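Local coordinates for riboflavin kinase, putative (Trypanosoma brucei, PDB 3BNW), which probably phosphorylates riboflavin with ATP to make the flavin cofactor FMN, at residues Phe19-Val24 with Ser167-Ile172; Gly36-Asn41 with Glu100-His105; Asn57-Gly62 with Arg125-Phe130; Ser67-Lys72 with Phe107-Tyr112. All coordinates share one frame; numbering follows the deposited sequence.

How the contacts relate
All four contacts tie loops or strand ends to one curled antiparallel sheet, yet none is wholly buried. Contact 1, partly buried, is held mainly through the side chain of one arginine, which grips a loop carbonyl beside strand 18-25. Contacts 2, 3 and 4 lie at the surface: contact 3 joins strands 58-69 and 115-126 through backbone bonds, on the opposite side of the chain's centre from contacts 1 and 4, whereas contacts 2 and 4 rest on van der Waals packing. Strand 58-69 serves both contact 3 and contact 4, with centres about 26 Å apart. V24, on the strand of contact 1, touches A40 of contact 2 and F111 and Y112 of contact 4, and A40 also packs on Y112.

Contact 1: residues Phe19-Val24 with Ser167-Ile172; sequences FLRGKV and SPSSTI
R21 reaches from strand 18-25 to the 167-172 loop and carries most of the contact. Its CG stands anti to the backbone N and the chain runs straight on until a bend at chi3 (57°), which turns the guanidinium edge to the backbone of T171. There NH2 donates to T171 O over 3.1 Å, with the acceptor lying in the guanidinium plane and the donor in the carbonyl plane. A second, weak bond from NE to the same oxygen, 3.4 Å long, would help to limit rotation of the group. S169 lies over one guanidinium face through its CB, 3.8 Å from R21 CZ; its OG is 2.9 Å from R21 NH2, but at an angle too poor for a hydrogen bond. NH1 donates to a water that in turn donates a hydrogen bond to S167 O, extending the hold on the loop. I172 packs beside G22, its CG2 4.4 Å from G22 CA and 4.1 Å from R21 CG. K23 adds an apolar touch at the exposed end, its CE 3.5 Å from I172 CD1. The arginine thus holds the loop leading into strand 174-177 against the strand with which that segment pairs in the riboflavin kinase barrel. R21 is backbone-bonded to Y174, L20 and G22 to strand 115-126, and L20 packs on helix 46-52.

Contact 2: residues Gly36-Asn41 with Glu100-His105; sequences GFPTAN and EPYFLH
P38 and Y102 supply the apolar part of the contact: the two side chains cross at about a right angle, P38 CG approaching the ring obliquely and meeting Y102 CE1 at 4.0 Å. Further along, the carbonyl of A40 rests on aliphatic carbons, A40 O lying 3.4 Å from E100 CG and 3.5 Å from P101 CD. E100 gets there because its CG is anti to the backbone N (chi1 -166°) and the chain is extended beyond it, so that the carboxylate arrives beside P38 and T39. Residues P38-N41 spell PTAN, a signature of the riboflavin kinase family that in relatives helps form the magnesium-nucleotide site; this structure is of the apo enzyme, and strand 98-103 flanks that loop. Among the polar groups, E100 OE1 sits 3.3 Å from P38 O, a close approach of two acceptor atoms and not a hydrogen bond. The other carboxylate oxygen is engaged within its own strand: Y102 OH donates to E100 OE2 at 2.5 Å, meeting it on the anti side and 19° out of the carboxylate plane. The same hydroxyl is hydrogen-bonded to S85 OG of strand 75-87, while E100 O lies 3.4 Å above one face of the Y102 ring, toward its rim.

Contact 3: residues Asn57-Gly62 with Arg125-Phe130; sequences NLVVYG and RSMGSF
V59 and R125 form an antiparallel hydrogen-bonded pair, with V59 N donating nearly straight to R125 O over 2.8 Å. Beyond this pair the strands part from regular pairing. M127 N reaches N57 O at 3.2 Å, from well above the carbonyl plane (63° out of it), and S126 CA makes a CA-H...O contact with the same oxygen at 3.1 Å. N57 O therefore takes up two neighbouring groups of the opposite segment. On the side chains, V59 and R125 project from the same face of the sheet and cross at a slant. The CG of R125 lies between its backbone N and carbonyl carbon (chi1 59°), and from there the chain extends to NE. This lays the guanidinium across V59, whose CG2 sits 3.7 Å above the centre of one of its faces. The polar rim of the group has its own partners: NE forms a salt bridge with D143 of helix 133-151, and NH1 bonds weakly to M127 O of the same segment. The M127 side chain lies against the L58 backbone, its CG 3.8 Å from L58 O, and meets V59 CG2 at 4.3 Å. N57 and L58 both face I86 in a G1 beta bulge, so strand 58-69 starts irregularly between strands 75-87 and 115-126, within the antiparallel beta barrel characteristic of riboflavin kinases.

Contact 4: residues Ser67-Lys72 with Phe107-Tyr112; sequences SQVPGK and FGWDFY
V69 and F111 make up the buried, packed part of this contact, V69 CG1 and CG2 both lying near F111 CB, the former at 4.0 Å. V69 is buried, with its side chain also against F77 and A114, and CG1 reaches the benzo ring of W109 at CZ3, 4.4 Å away. The solvent side is made by two exposed residues, P70 and K72. P70 sets its CG 3.6 Å from Y112 O. K72 closes the type II turn V69-K72 and stretches over the indole, CE lying 4.0 Å from the centroid of the five-membered ring of W109 and 22° off its normal, a CH-pi contact. A bend at chi4 (-74°) keeps NZ above the same face near its rim, 3.8 Å from W109 NE1. The opposite face of the indole has F107 O 3.1 Å above it, offset toward the rim, so the ring is held between a methylene and a carbonyl, while its side chain also meets F77 edge-to-face. With one lysine methylene over the indole face and aliphatic carbons against each other and a carbonyl oxygen, the 67-72 turn and the 107-112 loop are joined by dispersion and a CH-pi contact, without a strong polar bond between them.

Contact 1: residues Phe19-Val24 with Ser167-Ile172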
loop_
_atom_site.group_PDB
_atom_site.type_symbol
_atom_site.label_atom_id
_atom_site.label_comp_id
_atom_site.label_asym_id
_atom_site.label_seq_id
_atom_site.Cartn_x
_atom_site.Cartn_y
_atom_site.Cartn_z
ATOM N N PHE A 19 1.050 -8.732 5.387
ATOM C CA PHE A 19 0.259 -7.726 6.077
ATOM C C PHE A 19 1.217 -6.705 6.682
ATOM O O PHE A 19 2.305 -7.064 7.136
ATOM C CB PHE A 19 -0.572 -8.404 7.171
ATOM C CG PHE A 19 -1.318 -7.446 8.061
ATOM C CD1 PHE A 19 -0.849 -7.159 9.339
ATOM C CD2 PHE A 19 -2.492 -6.844 7.628
ATOM C CE1 PHE A 19 -1.537 -6.281 10.167
ATOM C CE2 PHE A 19 -3.184 -5.967 8.445
ATOM C CZ PHE A 19 -2.705 -5.683 9.718
ATOM N N LEU A 20 0.818 -5.437 6.677
ATOM C CA LEU A 20 1.651 -4.373 7.228
ATOM C C LEU A 20 0.782 -3.355 7.934
ATOM O O LEU A 20 -0.210 -2.886 7.374
ATOM C CB LEU A 20 2.471 -3.706 6.116
ATOM C CG LEU A 20 3.481 -2.613 6.499
ATOM C CD1 LEU A 20 4.423 -3.061 7.611
ATOM C CD2 LEU A 20 4.287 -2.173 5.265
ATOM N N ARG A 21 1.144 -3.029 9.171
ATOM C CA ARG A 21 0.420 -2.029 9.958
ATOM C C ARG A 21 1.411 -0.978 10.440
ATOM O O ARG A 21 2.464 -1.321 10.975
ATOM C CB ARG A 21 -0.279 -2.680 11.161
ATOM C CG ARG A 21 -1.011 -1.684 12.076
ATOM C CD ARG A 21 -1.742 -2.375 13.230
ATOM N NE ARG A 21 -0.845 -3.195 14.055
ATOM C CZ ARG A 21 -0.881 -4.525 14.155
ATOM N NH1 ARG A 21 -1.785 -5.243 13.497
ATOM N NH2 ARG A 21 -0.007 -5.148 14.936
ATOM N N GLY A 22 1.071 0.293 10.248
ATOM C CA GLY A 22 1.934 1.392 10.676
ATOM C C GLY A 22 1.248 2.738 10.553
ATOM O O GLY A 22 0.221 2.853 9.892
ATOM N N LYS A 23 1.823 3.756 11.189
ATOM C CA LYS A 23 1.273 5.111 11.147
ATOM C C LYS A 23 1.641 5.865 9.862
ATOM O O LYS A 23 2.709 5.656 9.284
ATOM C CB LYS A 23 1.726 5.916 12.370
ATOM C CG LYS A 23 1.191 5.376 13.687
ATOM C CD LYS A 23 0.971 6.474 14.709
ATOM C CE LYS A 23 0.645 5.886 16.076
ATOM N NZ LYS A 23 0.074 6.897 17.009
ATOM N N VAL A 24 0.736 6.741 9.428
ATOM C CA VAL A 24 0.968 7.595 8.267
ATOM C C VAL A 24 1.842 8.779 8.687
ATOM O O VAL A 24 1.464 9.548 9.581
ATOM C CB VAL A 24 -0.362 8.117 7.668
ATOM C CG1 VAL A 24 -0.098 8.982 6.437
ATOM C CG2 VAL A 24 -1.286 6.952 7.316
ATOM N N SER A 167 -7.915 -7.315 13.647
ATOM C CA SER A 167 -7.061 -7.743 14.750
ATOM C C SER A 167 -6.578 -6.559 15.589
ATOM O O SER A 167 -6.049 -5.585 15.044
ATOM C CB SER A 167 -5.847 -8.506 14.231
ATOM O OG SER A 167 -5.066 -8.984 15.314
ATOM N N PRO A 168 -6.757 -6.633 16.921
ATOM C CA PRO A 168 -6.134 -5.625 17.768
ATOM C C PRO A 168 -4.653 -5.942 17.973
ATOM O O PRO A 168 -4.248 -7.104 17.870
ATOM C CB PRO A 168 -6.909 -5.744 19.080
ATOM C CG PRO A 168 -7.320 -7.176 19.138
ATOM C CD PRO A 168 -7.516 -7.624 17.710
ATOM N N SER A 169 -3.861 -4.907 18.236
ATOM C CA SER A 169 -2.450 -5.056 18.595
ATOM C C SER A 169 -1.818 -3.673 18.693
ATOM O O SER A 169 -1.881 -2.887 17.739
ATOM C CB SER A 169 -1.690 -5.910 17.577
ATOM O OG SER A 169 -0.290 -5.825 17.779
ATOM N N SER A 170 -1.215 -3.388 19.848
ATOM C CA SER A 170 -0.558 -2.102 20.098
ATOM C C SER A 170 0.844 -2.022 19.472
ATOM O O SER A 170 1.471 -0.958 19.487
ATOM C CB SER A 170 -0.477 -1.831 21.606
ATOM O OG SER A 170 0.196 -2.881 22.286
ATOM N N THR A 171 1.325 -3.139 18.924
ATOM C CA THR A 171 2.619 -3.184 18.248
ATOM C C THR A 171 2.559 -2.448 16.910
ATOM O O THR A 171 1.888 -2.890 15.979
ATOM C CB THR A 171 3.072 -4.652 18.007
ATOM O OG1 THR A 171 3.179 -5.334 19.265
ATOM C CG2 THR A 171 4.421 -4.709 17.278
ATOM N N ILE A 172 3.261 -1.320 16.830
ATOM C CA ILE A 172 3.414 -0.568 15.578
ATOM C C ILE A 172 4.880 -0.157 15.389
ATOM O O ILE A 172 5.510 0.334 16.327
ATOM C CB ILE A 172 2.524 0.706 15.517
ATOM C CG1 ILE A 172 2.330 1.307 16.919
ATOM C CG2 ILE A 172 1.179 0.393 14.864
ATOM C CD1 ILE A 172 1.780 2.719 16.926
HETATM O O HOH W 1 -4.642 -4.975 12.846
#

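Contact 2: residues Gly36-Asn41 with Glu100-His105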
loop_
_atom_site.group_PDB
_atom_site.type_symbol
_atom_site.label_atom_id
_atom_site.label_comp_id
_atom_site.label_asym_id
_atom_site.label_seq_id
_atom_site.Cartn_x
_atom_site.Cartn_y
_atom_site.Cartn_z
ATOM N N GLY A 36 3.758 18.514 -6.964
ATOM C CA GLY A 36 3.093 18.176 -5.717
ATOM C C GLY A 36 2.641 16.728 -5.700
ATOM O O GLY A 36 1.462 16.432 -5.496
ATOM N N PHE A 37 3.590 15.824 -5.926
ATOM C CA PHE A 37 3.340 14.399 -5.780
ATOM C C PHE A 37 3.069 14.092 -4.313
ATOM O O PHE A 37 3.455 14.869 -3.436
ATOM C CB PHE A 37 4.547 13.580 -6.252
ATOM C CG PHE A 37 4.730 13.570 -7.743
ATOM C CD1 PHE A 37 3.907 12.794 -8.549
ATOM C CD2 PHE A 37 5.732 14.332 -8.341
ATOM C CE1 PHE A 37 4.073 12.785 -9.927
ATOM C CE2 PHE A 37 5.908 14.325 -9.717
ATOM C CZ PHE A 37 5.078 13.555 -10.513
ATOM N N PRO A 38 2.403 12.956 -4.038
ATOM C CA PRO A 38 2.230 12.505 -2.659
ATOM C C PRO A 38 3.565 12.167 -2.007
ATOM O O PRO A 38 4.418 11.548 -2.648
ATOM C CB PRO A 38 1.404 11.221 -2.817
ATOM C CG PRO A 38 1.680 10.760 -4.213
ATOM C CD PRO A 38 1.774 12.025 -4.994
ATOM N N THR A 39 3.741 12.567 -0.749
ATOM C CA THR A 39 4.917 12.164 0.032
ATOM C C THR A 39 4.525 11.517 1.375
ATOM O O THR A 39 5.260 11.615 2.357
ATOM C CB THR A 39 5.859 13.366 0.272
ATOM O OG1 THR A 39 5.173 14.376 1.022
ATOM C CG2 THR A 39 6.333 13.949 -1.053
ATOM N N ALA A 40 3.370 10.856 1.410
ATOM C CA ALA A 40 2.921 10.148 2.611
ATOM C C ALA A 40 3.575 8.772 2.665
ATOM O O ALA A 40 3.640 8.068 1.650
ATOM C CB ALA A 40 1.410 10.014 2.623
ATOM N N ASN A 41 4.067 8.402 3.847
ATOM C CA ASN A 41 4.735 7.120 4.054
ATOM C C ASN A 41 4.146 6.372 5.235
ATOM O O ASN A 41 3.472 6.955 6.080
ATOM C CB ASN A 41 6.228 7.326 4.317
ATOM C CG ASN A 41 6.880 8.245 3.312
ATOM O OD1 ASN A 41 7.181 7.847 2.186
ATOM N ND2 ASN A 41 7.118 9.486 3.722
ATOM N N GLU A 100 5.309 3.720 0.341
ATOM C CA GLU A 100 4.553 4.889 -0.077
ATOM C C GLU A 100 3.244 4.433 -0.714
ATOM O O GLU A 100 3.230 4.055 -1.883
ATOM C CB GLU A 100 5.387 5.706 -1.065
ATOM C CG GLU A 100 4.863 7.098 -1.333
ATOM C CD GLU A 100 5.727 7.859 -2.318
ATOM O OE1 GLU A 100 6.260 8.920 -1.940
ATOM O OE2 GLU A 100 5.886 7.394 -3.470
ATOM N N PRO A 101 2.137 4.459 0.059
ATOM C CA PRO A 101 0.881 3.910 -0.435
ATOM C C PRO A 101 0.013 4.947 -1.154
ATOM O O PRO A 101 0.043 6.138 -0.815
ATOM C CB PRO A 101 0.193 3.429 0.848
ATOM C CG PRO A 101 0.741 4.312 1.945
ATOM C CD PRO A 101 1.982 5.003 1.423
ATOM N N TYR A 102 -0.753 4.479 -2.138
ATOM C CA TYR A 102 -1.673 5.325 -2.890
ATOM C C TYR A 102 -3.057 4.679 -2.903
ATOM O O TYR A 102 -3.353 3.835 -3.752
ATOM C CB TYR A 102 -1.178 5.542 -4.330
ATOM C CG TYR A 102 0.325 5.642 -4.480
ATOM C CD1 TYR A 102 1.031 6.715 -3.944
ATOM C CD2 TYR A 102 1.036 4.672 -5.176
ATOM C CE1 TYR A 102 2.407 6.807 -4.082
ATOM C CE2 TYR A 102 2.410 4.760 -5.323
ATOM C CZ TYR A 102 3.090 5.827 -4.772
ATOM O OH TYR A 102 4.456 5.910 -4.922
ATOM N N PHE A 103 -3.899 5.076 -1.955
ATOM C CA PHE A 103 -5.259 4.554 -1.880
ATOM C C PHE A 103 -6.071 4.967 -3.100
ATOM O O PHE A 103 -6.129 6.153 -3.437
ATOM C CB PHE A 103 -5.968 5.035 -0.604
ATOM C CG PHE A 103 -5.659 4.206 0.605
ATOM C CD1 PHE A 103 -6.311 3.000 0.808
ATOM C CD2 PHE A 103 -4.713 4.619 1.532
ATOM C CE1 PHE A 103 -6.029 2.214 1.914
ATOM C CE2 PHE A 103 -4.424 3.838 2.648
ATOM C CZ PHE A 103 -5.088 2.632 2.839
ATOM N N LEU A 104 -6.702 3.989 -3.747
ATOM C CA LEU A 104 -7.656 4.258 -4.822
ATOM C C LEU A 104 -8.983 4.701 -4.206
ATOM O O LEU A 104 -10.011 4.039 -4.351
ATOM C CB LEU A 104 -7.850 3.028 -5.713
ATOM C CG LEU A 104 -6.730 2.689 -6.704
ATOM C CD1 LEU A 104 -5.342 2.814 -6.089
ATOM C CD2 LEU A 104 -6.945 1.291 -7.269
ATOM N N HIS A 105 -8.936 5.835 -3.512
ATOM C CA HIS A 105 -10.098 6.403 -2.837
ATOM C C HIS A 105 -9.873 7.891 -2.550
ATOM O O HIS A 105 -8.755 8.313 -2.235
ATOM C CB HIS A 105 -10.378 5.657 -1.532
ATOM C CG HIS A 105 -11.519 6.229 -0.751
ATOM N ND1 HIS A 105 -12.829 6.101 -1.150
ATOM C CD2 HIS A 105 -11.543 6.939 0.402
ATOM C CE1 HIS A 105 -13.614 6.709 -0.277
ATOM N NE2 HIS A 105 -12.858 7.225 0.675
#

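Contact 3: residues Asn57-Gly62 with Arg125-Phe130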
loop_
_atom_site.group_PDB
_atom_site.type_symbol
_atom_site.label_atom_id
_atom_site.label_comp_id
_atom_site.label_asym_id
_atom_site.label_seq_id
_atom_site.Cartn_x
_atom_site.Cartn_y
_atom_site.Cartn_z
ATOM N N ASN A 57 12.016 -2.011 -4.767
ATOM C CA ASN A 57 12.101 -1.689 -6.198
ATOM C C ASN A 57 10.823 -2.073 -6.943
ATOM O O ASN A 57 10.857 -2.330 -8.139
ATOM C CB ASN A 57 13.341 -2.337 -6.850
ATOM C CG ASN A 57 13.779 -1.637 -8.137
ATOM O OD1 ASN A 57 14.122 -2.292 -9.118
ATOM N ND2 ASN A 57 13.777 -0.309 -8.130
ATOM N N LEU A 58 9.695 -2.080 -6.233
ATOM C CA LEU A 58 8.416 -2.527 -6.798
ATOM C C LEU A 58 7.260 -1.591 -6.503
ATOM O O LEU A 58 7.236 -0.919 -5.471
ATOM C CB LEU A 58 8.033 -3.896 -6.233
ATOM C CG LEU A 58 8.996 -5.055 -6.423
ATOM C CD1 LEU A 58 8.456 -6.275 -5.662
ATOM C CD2 LEU A 58 9.209 -5.364 -7.904
ATOM N N VAL A 59 6.296 -1.578 -7.423
ATOM C CA VAL A 59 4.959 -1.046 -7.169
ATOM C C VAL A 59 4.041 -2.243 -6.929
ATOM O O VAL A 59 3.957 -3.147 -7.772
ATOM C CB VAL A 59 4.399 -0.244 -8.358
ATOM C CG1 VAL A 59 2.990 0.254 -8.038
ATOM C CG2 VAL A 59 5.324 0.911 -8.712
ATOM N N VAL A 60 3.368 -2.252 -5.780
ATOM C CA VAL A 60 2.527 -3.382 -5.378
ATOM C C VAL A 60 1.088 -2.927 -5.193
ATOM O O VAL A 60 0.808 -1.739 -5.224
ATOM C CB VAL A 60 3.035 -4.046 -4.068
ATOM C CG1 VAL A 60 4.446 -4.584 -4.264
ATOM C CG2 VAL A 60 2.968 -3.077 -2.893
ATOM N N TYR A 61 0.191 -3.891 -4.997
ATOM C CA TYR A 61 -1.229 -3.615 -4.864
ATOM C C TYR A 61 -1.894 -4.530 -3.842
ATOM O O TYR A 61 -1.345 -5.565 -3.465
ATOM C CB TYR A 61 -1.911 -3.757 -6.228
ATOM C CG TYR A 61 -1.916 -5.162 -6.795
ATOM C CD1 TYR A 61 -2.966 -6.037 -6.526
ATOM C CD2 TYR A 61 -0.881 -5.615 -7.599
ATOM C CE1 TYR A 61 -2.980 -7.326 -7.038
ATOM C CE2 TYR A 61 -0.890 -6.902 -8.120
ATOM C CZ TYR A 61 -1.944 -7.755 -7.833
ATOM O OH TYR A 61 -1.966 -9.038 -8.343
ATOM N N GLY A 62 -3.087 -4.142 -3.401
ATOM C CA GLY A 62 -3.862 -4.954 -2.466
ATOM C C GLY A 62 -4.987 -4.176 -1.819
ATOM O O GLY A 62 -5.474 -3.202 -2.379
ATOM N N ARG A 125 4.840 -3.804 -11.235
ATOM C CA ARG A 125 6.034 -3.538 -12.022
ATOM C C ARG A 125 7.133 -3.064 -11.078
ATOM O O ARG A 125 6.879 -2.839 -9.893
ATOM C CB ARG A 125 5.739 -2.431 -13.028
ATOM C CG ARG A 125 5.301 -1.140 -12.348
ATOM C CD ARG A 125 4.672 -0.161 -13.278
ATOM N NE ARG A 125 4.280 1.060 -12.568
ATOM C CZ ARG A 125 5.116 2.052 -12.254
ATOM N NH1 ARG A 125 6.407 1.965 -12.537
ATOM N NH2 ARG A 125 4.665 3.133 -11.627
ATOM N N SER A 126 8.341 -2.887 -11.610
ATOM C CA SER A 126 9.393 -2.169 -10.892
ATOM C C SER A 126 9.095 -0.674 -10.927
ATOM O O SER A 126 8.374 -0.196 -11.799
ATOM C CB SER A 126 10.770 -2.429 -11.499
ATOM O OG SER A 126 10.825 -1.977 -12.833
ATOM N N MET A 127 9.660 0.056 -9.973
ATOM C CA MET A 127 9.440 1.492 -9.869
ATOM C C MET A 127 9.923 2.239 -11.106
ATOM O O MET A 127 9.293 3.209 -11.527
ATOM C CB MET A 127 10.112 2.045 -8.611
ATOM C CG MET A 127 9.336 1.713 -7.337
ATOM S SD MET A 127 10.149 2.240 -5.822
ATOM C CE MET A 127 10.676 3.893 -6.242
ATOM N N GLY A 128 11.043 1.788 -11.672
ATOM C CA GLY A 128 11.537 2.300 -12.956
ATOM C C GLY A 128 11.692 3.810 -13.043
ATOM O O GLY A 128 11.976 4.477 -12.049
ATOM N N SER A 129 11.498 4.348 -14.244
ATOM C CA SER A 129 11.771 5.762 -14.513
ATOM C C SER A 129 11.096 6.238 -15.788
ATOM O O SER A 129 10.899 5.464 -16.724
ATOM C CB SER A 129 13.274 5.996 -14.643
ATOM O OG SER A 129 13.793 5.291 -15.755
ATOM N N PHE A 130 10.773 7.529 -15.822
ATOM C CA PHE A 130 10.074 8.126 -16.955
ATOM C C PHE A 130 10.877 9.273 -17.555
ATOM O O PHE A 130 11.741 9.855 -16.894
ATOM C CB PHE A 130 8.697 8.616 -16.510
ATOM C CG PHE A 130 7.892 7.565 -15.802
ATOM C CD1 PHE A 130 7.075 6.702 -16.513
ATOM C CD2 PHE A 130 7.972 7.422 -14.427
ATOM C CE1 PHE A 130 6.334 5.718 -15.858
ATOM C CE2 PHE A 130 7.233 6.438 -13.759
ATOM C CZ PHE A 130 6.412 5.588 -14.476
#

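Contact 4: residues Ser67-Lys72 with Phe107-Tyr112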
loop_
_atom_site.group_PDB
_atom_site.type_symbol
_atom_site.label_atom_id
_atom_site.label_comp_id
_atom_site.label_asym_id
_atom_site.label_seq_id
_atom_site.Cartn_x
_atom_site.Cartn_y
_atom_site.Cartn_z
ATOM N N SER A 67 -7.539 4.166 9.856
ATOM C CA SER A 67 -8.159 4.149 11.177
ATOM C C SER A 67 -7.446 5.108 12.119
ATOM O O SER A 67 -6.303 5.498 11.875
ATOM C CB SER A 67 -8.106 2.738 11.776
ATOM O OG SER A 67 -8.924 1.827 11.059
ATOM N N GLN A 68 -8.139 5.471 13.198
ATOM C CA GLN A 68 -7.601 6.358 14.232
ATOM C C GLN A 68 -7.060 7.671 13.643
ATOM O O GLN A 68 -5.947 8.106 13.951
ATOM C CB GLN A 68 -6.537 5.622 15.062
ATOM C CG GLN A 68 -7.114 4.487 15.905
ATOM C CD GLN A 68 -6.062 3.760 16.725
ATOM O OE1 GLN A 68 -4.967 3.464 16.237
ATOM N NE2 GLN A 68 -6.393 3.458 17.977
ATOM N N VAL A 69 -7.868 8.294 12.791
ATOM C CA VAL A 69 -7.499 9.555 12.163
ATOM C C VAL A 69 -7.704 10.676 13.183
ATOM O O VAL A 69 -8.792 10.796 13.741
ATOM C CB VAL A 69 -8.346 9.834 10.907
ATOM C CG1 VAL A 69 -7.935 11.155 10.262
ATOM C CG2 VAL A 69 -8.213 8.684 9.914
ATOM N N PRO A 70 -6.655 11.479 13.451
ATOM C CA PRO A 70 -6.780 12.601 14.389
ATOM C C PRO A 70 -8.027 13.452 14.134
ATOM O O PRO A 70 -8.240 13.909 13.012
ATOM C CB PRO A 70 -5.505 13.411 14.136
ATOM C CG PRO A 70 -4.509 12.409 13.661
ATOM C CD PRO A 70 -5.285 11.367 12.907
ATOM N N GLY A 71 -8.850 13.638 15.162
ATOM C CA GLY A 71 -10.105 14.383 15.032
ATOM C C GLY A 71 -11.293 13.477 14.759
ATOM O O GLY A 71 -12.366 13.661 15.338
ATOM N N LYS A 72 -11.096 12.508 13.867
ATOM C CA LYS A 72 -12.102 11.501 13.538
ATOM C C LYS A 72 -11.666 10.150 14.108
ATOM O O LYS A 72 -11.776 9.118 13.437
ATOM C CB LYS A 72 -12.240 11.375 12.014
ATOM C CG LYS A 72 -12.357 12.684 11.237
ATOM C CD LYS A 72 -11.864 12.489 9.805
ATOM C CE LYS A 72 -12.068 13.727 8.954
ATOM N NZ LYS A 72 -13.500 13.915 8.592
ATOM N N PHE A 107 -10.474 10.654 -0.126
ATOM C CA PHE A 107 -10.823 10.996 1.249
ATOM C C PHE A 107 -11.268 12.451 1.367
ATOM O O PHE A 107 -12.190 12.766 2.134
ATOM C CB PHE A 107 -9.632 10.750 2.179
ATOM C CG PHE A 107 -9.245 9.302 2.303
ATOM C CD1 PHE A 107 -9.823 8.496 3.283
ATOM C CD2 PHE A 107 -8.298 8.747 1.457
ATOM C CE1 PHE A 107 -9.462 7.157 3.410
ATOM C CE2 PHE A 107 -7.929 7.401 1.577
ATOM C CZ PHE A 107 -8.516 6.608 2.556
ATOM N N GLY A 108 -10.608 13.328 0.607
ATOM C CA GLY A 108 -10.865 14.766 0.662
ATOM C C GLY A 108 -10.020 15.479 1.707
ATOM O O GLY A 108 -10.217 16.667 1.972
ATOM N N TRP A 109 -9.080 14.750 2.302
ATOM C CA TRP A 109 -8.207 15.286 3.343
ATOM C C TRP A 109 -7.039 14.340 3.594
ATOM O O TRP A 109 -7.058 13.182 3.176
ATOM C CB TRP A 109 -8.982 15.527 4.650
ATOM C CG TRP A 109 -10.106 14.555 4.909
ATOM C CD1 TRP A 109 -11.437 14.799 4.763
ATOM C CD2 TRP A 109 -9.994 13.194 5.352
ATOM N NE1 TRP A 109 -12.165 13.682 5.086
ATOM C CE2 TRP A 109 -11.305 12.681 5.450
ATOM C CE3 TRP A 109 -8.918 12.359 5.672
ATOM C CZ2 TRP A 109 -11.569 11.367 5.858
ATOM C CZ3 TRP A 109 -9.183 11.047 6.076
ATOM C CH2 TRP A 109 -10.498 10.570 6.165
ATOM N N ASP A 110 -6.019 14.849 4.271
ATOM C CA ASP A 110 -4.875 14.035 4.664
ATOM C C ASP A 110 -5.152 13.362 6.006
ATOM O O ASP A 110 -5.987 13.823 6.786
ATOM C CB ASP A 110 -3.605 14.893 4.737
ATOM C CG ASP A 110 -3.021 15.189 3.364
ATOM O OD1 ASP A 110 -2.865 14.242 2.560
ATOM O OD2 ASP A 110 -2.699 16.364 3.092
ATOM N N PHE A 111 -4.441 12.273 6.266
ATOM C CA PHE A 111 -4.626 11.495 7.492
ATOM C C PHE A 111 -3.278 11.123 8.113
ATOM O O PHE A 111 -3.041 9.968 8.474
ATOM C CB PHE A 111 -5.487 10.248 7.227
ATOM C CG PHE A 111 -5.172 9.548 5.934
ATOM C CD1 PHE A 111 -5.788 9.937 4.753
ATOM C CD2 PHE A 111 -4.275 8.495 5.897
ATOM C CE1 PHE A 111 -5.505 9.293 3.555
ATOM C CE2 PHE A 111 -3.988 7.845 4.700
ATOM C CZ PHE A 111 -4.606 8.250 3.529
ATOM N N TYR A 112 -2.409 12.123 8.243
ATOM C CA TYR A 112 -1.117 11.948 8.897
ATOM C C TYR A 112 -1.325 11.644 10.375
ATOM O O TYR A 112 -2.083 12.335 11.055
ATOM C CB TYR A 112 -0.251 13.197 8.729
ATOM C CG TYR A 112 0.218 13.408 7.312
ATOM C CD1 TYR A 112 1.265 12.658 6.793
ATOM C CD2 TYR A 112 -0.386 14.354 6.487
ATOM C CE1 TYR A 112 1.699 12.839 5.488
ATOM C CE2 TYR A 112 0.041 14.543 5.180
ATOM C CZ TYR A 112 1.086 13.782 4.688
ATOM O OH TYR A 112 1.524 13.955 3.395
#